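Side-chain contacts in transcription termination factor FttA (PDB 3AF6), which probably terminates transcription as a zinc-dependent nuclease that cleaves nascent single-stranded RNA at the exit channel of RNA polymerase: residues 614-619 with 626-631; 602-607 with 633-638; 392-397 with 548-553. All coordinates share one frame; numbering follows the deposited sequence.

Interaction 1: 614-619 with 626-631. With ZN (zinc ion), chain J.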
loop_
_atom_site.group_PDB
_atom_site.type_symbol
_atom_site.label_atom_id
_atom_site.label_comp_id
_atom_site.label_asym_id
_atom_site.label_seq_id
_atom_site.Cartn_x
_atom_site.Cartn_y
_atom_site.Cartn_z
ATOM N N ILE A 614 -19.865 -13.766 6.965
ATOM C CA ILE A 614 -19.255 -12.784 6.089
ATOM C C ILE A 614 -19.860 -11.406 6.382
ATOM O O ILE A 614 -21.066 -11.264 6.559
ATOM C CB ILE A 614 -19.465 -13.168 4.609
ATOM C CG1 ILE A 614 -18.679 -14.450 4.306
ATOM C CG2 ILE A 614 -19.030 -12.025 3.695
ATOM C CD1 ILE A 614 -18.902 -15.017 2.892
ATOM N N ILE A 615 -19.008 -10.399 6.465
ATOM C CA ILE A 615 -19.465 -9.046 6.735
ATOM C C ILE A 615 -19.087 -8.183 5.537
ATOM O O ILE A 615 -17.907 -7.997 5.236
ATOM C CB ILE A 615 -18.808 -8.494 8.030
ATOM C CG1 ILE A 615 -19.171 -9.402 9.212
ATOM C CG2 ILE A 615 -19.274 -7.078 8.301
ATOM C CD1 ILE A 615 -18.412 -9.089 10.486
ATOM N N THR A 616 -20.097 -7.682 4.836
ATOM C CA THR A 616 -19.865 -6.853 3.670
ATOM C C THR A 616 -19.760 -5.376 4.041
ATOM O O THR A 616 -20.591 -4.837 4.778
ATOM C CB THR A 616 -20.985 -7.039 2.649
ATOM O OG1 THR A 616 -22.233 -6.703 3.254
ATOM C CG2 THR A 616 -21.028 -8.479 2.178
ATOM N N VAL A 617 -18.731 -4.728 3.504
ATOM C CA VAL A 617 -18.475 -3.322 3.765
ATOM C C VAL A 617 -17.942 -2.638 2.517
ATOM O O VAL A 617 -17.931 -3.222 1.434
ATOM C CB VAL A 617 -17.417 -3.154 4.881
ATOM C CG1 VAL A 617 -17.896 -3.815 6.163
ATOM C CG2 VAL A 617 -16.084 -3.751 4.430
ATOM N N HIS A 618 -17.510 -1.389 2.687
ATOM C CA HIS A 618 -16.922 -0.596 1.607
ATOM C C HIS A 618 -17.735 -0.637 0.307
ATOM O O HIS A 618 -17.305 -1.197 -0.695
ATOM C CB HIS A 618 -15.495 -1.096 1.360
ATOM C CG HIS A 618 -14.676 -0.210 0.474
ATOM N ND1 HIS A 618 -14.950 -0.034 -0.865
ATOM C CD2 HIS A 618 -13.564 0.520 0.728
ATOM C CE1 HIS A 618 -14.044 0.764 -1.400
ATOM N NE2 HIS A 618 -13.191 1.114 -0.454
ATOM N N GLY A 619 -18.914 -0.037 0.344
ATOM C CA GLY A 619 -19.772 0.005 -0.823
ATOM C C GLY A 619 -20.955 0.899 -0.510
ATOM O O GLY A 619 -21.232 1.160 0.649
ATOM N N ASP A 626 -27.214 -5.603 -0.641
ATOM C CA ASP A 626 -27.431 -6.495 -1.777
ATOM C C ASP A 626 -26.470 -7.693 -1.763
ATOM O O ASP A 626 -26.898 -8.852 -1.793
ATOM C CB ASP A 626 -27.258 -5.699 -3.074
ATOM C CG ASP A 626 -27.820 -6.419 -4.287
ATOM O OD1 ASP A 626 -27.673 -7.660 -4.362
ATOM O OD2 ASP A 626 -28.396 -5.742 -5.171
ATOM N N LEU A 627 -25.168 -7.409 -1.714
ATOM C CA LEU A 627 -24.170 -8.462 -1.699
ATOM C C LEU A 627 -24.388 -9.416 -0.524
ATOM O O LEU A 627 -24.388 -10.635 -0.694
ATOM C CB LEU A 627 -22.777 -7.842 -1.634
ATOM C CG LEU A 627 -21.582 -8.791 -1.500
ATOM C CD1 LEU A 627 -21.552 -9.802 -2.661
ATOM C CD2 LEU A 627 -20.319 -7.966 -1.473
ATOM N N ALA A 628 -24.579 -8.850 0.665
ATOM C CA ALA A 628 -24.799 -9.628 1.885
ATOM C C ALA A 628 -26.016 -10.536 1.746
ATOM O O ALA A 628 -25.946 -11.736 2.027
ATOM C CB ALA A 628 -24.986 -8.682 3.076
ATOM N N THR A 629 -27.132 -9.952 1.324
ATOM C CA THR A 629 -28.365 -10.700 1.131
ATOM C C THR A 629 -28.140 -11.777 0.081
ATOM O O THR A 629 -28.546 -12.928 0.263
ATOM C CB THR A 629 -29.507 -9.780 0.648
ATOM O OG1 THR A 629 -29.892 -8.895 1.709
ATOM C CG2 THR A 629 -30.705 -10.602 0.202
ATOM N N SER A 630 -27.481 -11.398 -1.011
ATOM C CA SER A 630 -27.197 -12.320 -2.103
ATOM C C SER A 630 -26.330 -13.504 -1.688
ATOM O O SER A 630 -26.624 -14.640 -2.045
ATOM C CB SER A 630 -26.506 -11.588 -3.239
ATOM O OG SER A 630 -27.217 -10.422 -3.578
ATOM N N ILE A 631 -25.256 -13.244 -0.949
ATOM C CA ILE A 631 -24.370 -14.317 -0.506
ATOM C C ILE A 631 -25.141 -15.336 0.328
ATOM O O ILE A 631 -25.047 -16.543 0.104
ATOM C CB ILE A 631 -23.201 -13.770 0.345
ATOM C CG1 ILE A 631 -22.267 -12.928 -0.530
ATOM C CG2 ILE A 631 -22.446 -14.918 0.995
ATOM C CD1 ILE A 631 -21.179 -12.230 0.234
HETATM ZN ZN ZN J . -10.935 2.000 -1.070
#
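T616 turns its hydroxyl from a strand onto the neighbouring helix, where OG1 rests against A628 CB at 3.4 Å while hydrogen-bonding to the backbone carbonyl of C624, one turn earlier in the same helix. With chi1 at 59°, OG1 sits between the backbone N and the carbonyl carbon, and the methyl is left to press on L627. There CG2 meets L627 CG at 3.7 Å and lies about as close to CD2, an apolar touch beside the hydroxyl's bond to C624 O. Two residues earlier on the strand, I614 and I631 cross at about a right angle: I614 CD1 reaches I631 CG2 at 4.0 Å, and I614 CG2 meets I631 CD1. All this joins the first strand and the helix of the beta-alpha-beta unit made by 613-617, 621-635 and 638-640, at the edge of one sheet of the metallo-beta-lactamase fold, where 638-640 is the outermost strand within this chain. The two short segments run at 156° to each other, their axes 8.2 Å apart. Just past the strand, H618, its CG anti to the backbone N, puts NE2 on a zinc ion at 2.5 Å. D260, H261 and D367 complete that ion's protein ligands.

Interaction 2: 602-607 with 633-638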
loop_
_atom_site.group_PDB
_atom_site.type_symbol
_atom_site.label_atom_id
_atom_site.label_comp_id
_atom_site.label_asym_id
_atom_site.label_seq_id
_atom_site.Cartn_x
_atom_site.Cartn_y
_atom_site.Cartn_z
ATOM N N ASN A 602 -17.971 -14.995 -6.744
ATOM C CA ASN A 602 -17.048 -16.086 -7.028
ATOM C C ASN A 602 -15.946 -16.197 -5.982
ATOM O O ASN A 602 -15.414 -17.278 -5.750
ATOM C CB ASN A 602 -16.437 -15.914 -8.420
ATOM C CG ASN A 602 -15.461 -17.020 -8.765
ATOM O OD1 ASN A 602 -14.345 -16.757 -9.210
ATOM N ND2 ASN A 602 -15.873 -18.263 -8.564
ATOM N N TYR A 603 -15.596 -15.085 -5.347
ATOM C CA TYR A 603 -14.560 -15.122 -4.320
ATOM C C TYR A 603 -15.096 -15.870 -3.109
ATOM O O TYR A 603 -14.353 -16.568 -2.413
ATOM C CB TYR A 603 -14.145 -13.708 -3.884
ATOM C CG TYR A 603 -13.003 -13.716 -2.888
ATOM C CD1 TYR A 603 -11.689 -13.951 -3.307
ATOM C CD2 TYR A 603 -13.247 -13.605 -1.520
ATOM C CE1 TYR A 603 -10.643 -14.086 -2.384
ATOM C CE2 TYR A 603 -12.220 -13.742 -0.595
ATOM C CZ TYR A 603 -10.922 -13.983 -1.034
ATOM O OH TYR A 603 -9.906 -14.128 -0.120
ATOM N N VAL A 604 -16.391 -15.714 -2.850
ATOM C CA VAL A 604 -17.004 -16.376 -1.712
ATOM C C VAL A 604 -17.016 -17.867 -1.996
ATOM O O VAL A 604 -16.608 -18.674 -1.157
ATOM C CB VAL A 604 -18.448 -15.872 -1.473
ATOM C CG1 VAL A 604 -19.038 -16.543 -0.239
ATOM C CG2 VAL A 604 -18.443 -14.355 -1.296
ATOM N N ALA A 605 -17.472 -18.228 -3.189
ATOM C CA ALA A 605 -17.525 -19.631 -3.606
ATOM C C ALA A 605 -16.168 -20.330 -3.438
ATOM O O ALA A 605 -16.094 -21.427 -2.882
ATOM C CB ALA A 605 -17.983 -19.722 -5.058
ATOM N N LYS A 606 -15.104 -19.681 -3.897
ATOM C CA LYS A 606 -13.762 -20.250 -3.819
ATOM C C LYS A 606 -12.997 -20.071 -2.504
ATOM O O LYS A 606 -12.122 -20.877 -2.198
ATOM C CB LYS A 606 -12.881 -19.683 -4.934
ATOM C CG LYS A 606 -13.432 -19.812 -6.342
ATOM C CD LYS A 606 -12.996 -21.112 -7.002
ATOM C CE LYS A 606 -13.211 -21.064 -8.515
ATOM N NZ LYS A 606 -14.629 -20.758 -8.880
ATOM N N VAL A 607 -13.286 -19.033 -1.725
ATOM C CA VAL A 607 -12.512 -18.845 -0.501
ATOM C C VAL A 607 -12.502 -20.100 0.370
ATOM O O VAL A 607 -13.511 -20.801 0.498
ATOM C CB VAL A 607 -12.995 -17.622 0.310
ATOM C CG1 VAL A 607 -14.414 -17.810 0.771
ATOM C CG2 VAL A 607 -12.068 -17.392 1.475
ATOM N N ARG A 633 -28.379 -16.000 0.471
ATOM C CA ARG A 633 -29.354 -16.713 -0.325
ATOM C C ARG A 633 -28.728 -17.783 -1.215
ATOM O O ARG A 633 -29.299 -18.856 -1.389
ATOM C CB ARG A 633 -30.134 -15.703 -1.164
ATOM C CG ARG A 633 -31.396 -16.224 -1.810
ATOM C CD ARG A 633 -32.345 -15.061 -2.044
ATOM N NE ARG A 633 -31.644 -13.944 -2.669
ATOM C CZ ARG A 633 -32.000 -12.669 -2.541
ATOM N NH1 ARG A 633 -33.058 -12.347 -1.804
ATOM N NH2 ARG A 633 -31.289 -11.717 -3.140
ATOM N N LYS A 634 -27.547 -17.507 -1.762
ATOM C CA LYS A 634 -26.895 -18.466 -2.645
ATOM C C LYS A 634 -25.964 -19.455 -1.972
ATOM O O LYS A 634 -25.761 -20.554 -2.486
ATOM C CB LYS A 634 -26.115 -17.744 -3.744
ATOM C CG LYS A 634 -25.427 -18.695 -4.712
ATOM C CD LYS A 634 -24.821 -17.943 -5.861
ATOM C CE LYS A 634 -24.195 -18.867 -6.875
ATOM N NZ LYS A 634 -23.636 -18.055 -7.994
ATOM N N PHE A 635 -25.401 -19.087 -0.828
ATOM C CA PHE A 635 -24.477 -19.986 -0.149
ATOM C C PHE A 635 -24.976 -20.417 1.217
ATOM O O PHE A 635 -24.471 -21.382 1.802
ATOM C CB PHE A 635 -23.112 -19.315 -0.003
ATOM C CG PHE A 635 -22.502 -18.885 -1.308
ATOM C CD1 PHE A 635 -22.074 -19.825 -2.234
ATOM C CD2 PHE A 635 -22.359 -17.533 -1.613
ATOM C CE1 PHE A 635 -21.511 -19.426 -3.449
ATOM C CE2 PHE A 635 -21.796 -17.129 -2.830
ATOM C CZ PHE A 635 -21.374 -18.080 -3.745
ATOM N N GLY A 636 -25.968 -19.701 1.733
ATOM C CA GLY A 636 -26.492 -20.035 3.041
ATOM C C GLY A 636 -25.534 -19.643 4.152
ATOM O O GLY A 636 -25.656 -20.131 5.273
ATOM N N ILE A 637 -24.580 -18.767 3.850
ATOM C CA ILE A 637 -23.622 -18.311 4.848
ATOM C C ILE A 637 -24.189 -17.101 5.617
ATOM O O ILE A 637 -24.825 -16.223 5.020
ATOM C CB ILE A 637 -22.291 -17.904 4.165
ATOM C CG1 ILE A 637 -21.676 -19.120 3.470
ATOM C CG2 ILE A 637 -21.320 -17.321 5.184
ATOM C CD1 ILE A 637 -20.405 -18.819 2.688
ATOM N N SER A 638 -23.975 -17.059 6.935
ATOM C CA SER A 638 -24.448 -15.929 7.735
ATOM C C SER A 638 -23.768 -14.660 7.262
ATOM O O SER A 638 -22.537 -14.572 7.268
ATOM C CB SER A 638 -24.113 -16.108 9.213
ATOM O OG SER A 638 -25.017 -16.988 9.851
#
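F635 lies against V604 and A605, and everything that passes between 602-607 and 633-638 is apolar. The aromatic part comes first. V604 CG1, which stands anti to its backbone N (chi1 of the valine -178°), approaches the ring obliquely and comes to 3.7 Å from F635 CD2, with V604 CB near CE2. One residue on, A605 CB meets the far end of the same ring, 3.9 Å from F635 CE1, so the two consecutive residues touch the ring at different atoms. Within its own helix the phenylalanine has a neighbour as well: K634 CG stands 4.1 Å above the plane of the F635 ring, over its centre. The aliphatic part is smaller and deeper, with V604 CG1 also meeting I637 CD1 at 4.0 Å. At the helix end G636 takes a positive phi of 73°, and R610 NH2 hydrogen-bonds the carbonyl O of F635. From there the chain turns back, bringing I637 onto I614. V604 touches I614 and M391 too, so helices 597-606 and 621-635 lie side by side on one sheet, as in the helical layers that flank the metallo-beta-lactamase sandwich.

Interaction 3: 392-397 with 548-553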
loop_
_atom_site.group_PDB
_atom_site.type_symbol
_atom_site.label_atom_id
_atom_site.label_comp_id
_atom_site.label_asym_id
_atom_site.label_seq_id
_atom_site.Cartn_x
_atom_site.Cartn_y
_atom_site.Cartn_z
ATOM N N GLU A 392 -15.018 -6.211 0.755
ATOM C CA GLU A 392 -15.495 -4.982 0.138
ATOM C C GLU A 392 -16.737 -5.231 -0.736
ATOM O O GLU A 392 -17.032 -6.368 -1.092
ATOM C CB GLU A 392 -14.375 -4.334 -0.680
ATOM C CG GLU A 392 -13.962 -5.090 -1.920
ATOM C CD GLU A 392 -13.766 -4.170 -3.124
ATOM O OE1 GLU A 392 -14.757 -3.548 -3.554
ATOM O OE2 GLU A 392 -12.627 -4.072 -3.641
ATOM N N SER A 393 -17.464 -4.168 -1.070
ATOM C CA SER A 393 -18.676 -4.291 -1.873
ATOM C C SER A 393 -18.829 -3.181 -2.909
ATOM O O SER A 393 -19.947 -2.877 -3.323
ATOM C CB SER A 393 -19.913 -4.259 -0.968
ATOM O OG SER A 393 -19.685 -4.939 0.256
ATOM N N THR A 394 -17.727 -2.571 -3.326
ATOM C CA THR A 394 -17.799 -1.494 -4.303
ATOM C C THR A 394 -18.736 -1.833 -5.465
ATOM O O THR A 394 -19.488 -0.980 -5.933
ATOM C CB THR A 394 -16.418 -1.161 -4.879
ATOM O OG1 THR A 394 -15.451 -1.118 -3.826
ATOM C CG2 THR A 394 -16.457 0.199 -5.554
ATOM N N TYR A 395 -18.689 -3.072 -5.943
ATOM C CA TYR A 395 -19.563 -3.475 -7.038
ATOM C C TYR A 395 -20.468 -4.610 -6.555
ATOM O O TYR A 395 -20.776 -5.548 -7.297
ATOM C CB TYR A 395 -18.736 -3.911 -8.249
ATOM C CG TYR A 395 -18.070 -2.760 -8.974
ATOM C CD1 TYR A 395 -16.967 -2.105 -8.427
ATOM C CD2 TYR A 395 -18.573 -2.289 -10.195
ATOM C CE1 TYR A 395 -16.385 -1.009 -9.075
ATOM C CE2 TYR A 395 -18.005 -1.198 -10.841
ATOM C CZ TYR A 395 -16.913 -0.562 -10.280
ATOM O OH TYR A 395 -16.349 0.529 -10.909
ATOM N N GLY A 396 -20.899 -4.497 -5.298
ATOM C CA GLY A 396 -21.751 -5.501 -4.693
ATOM C C GLY A 396 -23.155 -5.608 -5.259
ATOM O O GLY A 396 -23.874 -6.565 -4.951
ATOM N N GLY A 397 -23.552 -4.638 -6.075
ATOM C CA GLY A 397 -24.875 -4.668 -6.669
ATOM C C GLY A 397 -25.049 -5.878 -7.566
ATOM O O GLY A 397 -24.065 -6.424 -8.084
ATOM N N VAL A 548 -11.971 5.694 -15.887
ATOM C CA VAL A 548 -11.555 4.300 -15.821
ATOM C C VAL A 548 -11.490 3.841 -14.374
ATOM O O VAL A 548 -10.804 2.876 -14.037
ATOM C CB VAL A 548 -10.169 4.105 -16.463
ATOM C CG1 VAL A 548 -10.204 4.526 -17.922
ATOM C CG2 VAL A 548 -9.131 4.908 -15.695
ATOM N N SER A 549 -12.201 4.555 -13.514
ATOM C CA SER A 549 -12.235 4.211 -12.107
ATOM C C SER A 549 -13.560 4.625 -11.499
ATOM O O SER A 549 -14.296 5.446 -12.058
ATOM C CB SER A 549 -11.085 4.887 -11.358
ATOM O OG SER A 549 -11.189 6.295 -11.425
ATOM N N TYR A 550 -13.857 4.030 -10.351
ATOM C CA TYR A 550 -15.073 4.311 -9.615
ATOM C C TYR A 550 -15.098 5.785 -9.252
ATOM O O TYR A 550 -14.134 6.298 -8.681
ATOM C CB TYR A 550 -15.100 3.486 -8.324
ATOM C CG TYR A 550 -16.372 3.634 -7.519
ATOM C CD1 TYR A 550 -17.586 3.160 -8.015
ATOM C CD2 TYR A 550 -16.359 4.227 -6.253
ATOM C CE1 TYR A 550 -18.757 3.262 -7.273
ATOM C CE2 TYR A 550 -17.535 4.338 -5.499
ATOM C CZ TYR A 550 -18.728 3.849 -6.017
ATOM O OH TYR A 550 -19.897 3.927 -5.290
ATOM N N GLN A 551 -16.185 6.465 -9.598
ATOM C CA GLN A 551 -16.325 7.872 -9.251
ATOM C C GLN A 551 -17.220 7.907 -8.005
ATOM O O GLN A 551 -18.396 7.542 -8.059
ATOM C CB GLN A 551 -16.967 8.656 -10.401
ATOM C CG GLN A 551 -16.178 8.649 -11.716
ATOM C CD GLN A 551 -14.742 9.140 -11.561
ATOM O OE1 GLN A 551 -13.796 8.344 -11.579
ATOM N NE2 GLN A 551 -14.574 10.452 -11.403
ATOM N N ALA A 552 -16.655 8.332 -6.880
ATOM C CA ALA A 552 -17.401 8.370 -5.626
ATOM C C ALA A 552 -18.401 9.518 -5.511
ATOM O O ALA A 552 -18.230 10.582 -6.109
ATOM C CB ALA A 552 -16.427 8.402 -4.450
ATOM N N GLU A 553 -19.448 9.285 -4.727
ATOM C CA GLU A 553 -20.486 10.284 -4.510
ATOM C C GLU A 553 -19.886 11.533 -3.874
ATOM O O GLU A 553 -19.219 11.455 -2.845
ATOM C CB GLU A 553 -21.582 9.713 -3.604
ATOM C CG GLU A 553 -22.069 8.328 -4.023
ATOM C CD GLU A 553 -23.291 7.857 -3.244
ATOM O OE1 GLU A 553 -23.273 7.956 -1.993
ATOM O OE2 GLU A 553 -24.261 7.377 -3.881
#
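The loop after strand 388-392 carries the sequence E392-S393-T394, whose acidic residue is consistent with motif A of the beta-CASP nucleases, and here it meets a beta-CASP loop at the cleft that holds the zinc site. T394 makes the central touch. Its methyl, CG2, lies anti to the backbone N and over one face of the Y550 ring, a CH-pi contact 3.9 Å from the centroid and only 8° off the ring normal. Y550 CG is likewise anti to its backbone N (chi1 -176°), which carries the ring toward 392-397. The two tyrosines slide past each other in opposite senses, and Y395 OH lies at the edge of the Y550 ring, 4.1 Å from CD1. Within the loop, E392 OE1 accepts twice, from T394 OG1 at 2.5 Å, met from above the carboxylate plane, and from T394 N at 3.1 Å, nearly along the C-O axis. The other oxygen, OE2, takes H594 ND1 and F368 N. A type I turn from S393 to G396 shapes the loop. A sulfate ion lies about 3 Å from the Y550 side chain. With OG1 and N both held by E392 OE1, the methyl is the part of T394 turned to the ring; the two loops thus touch through apolar and CH-pi contacts, while Y550 OH hydrogen-bonds E620 OE1 of the metallo-beta-lactamase region.

Interactions 1 and 2 are neighbours on helix 621-635. They touch where I614 CD1 packs on V604 CG1 at 3.5 Å; along the chain, the first is nested within the loop closed by the second. Interaction 1 is fully buried between helix and sheet, whereas interaction 2 joins two helices and is only partly buried, with an aromatic ring added to branched aliphatic chains. Interaction 3, also partly buried, links different domains through loops rather than regular elements. It meets interaction 1 through two probable hydrogen bonds, one from a side chain, S393 OG to V617 O at 2.7 Å, and one of the backbone, S393 N to H618 O, beside the zinc. Interaction 2 touches neither 392-397 nor 548-553.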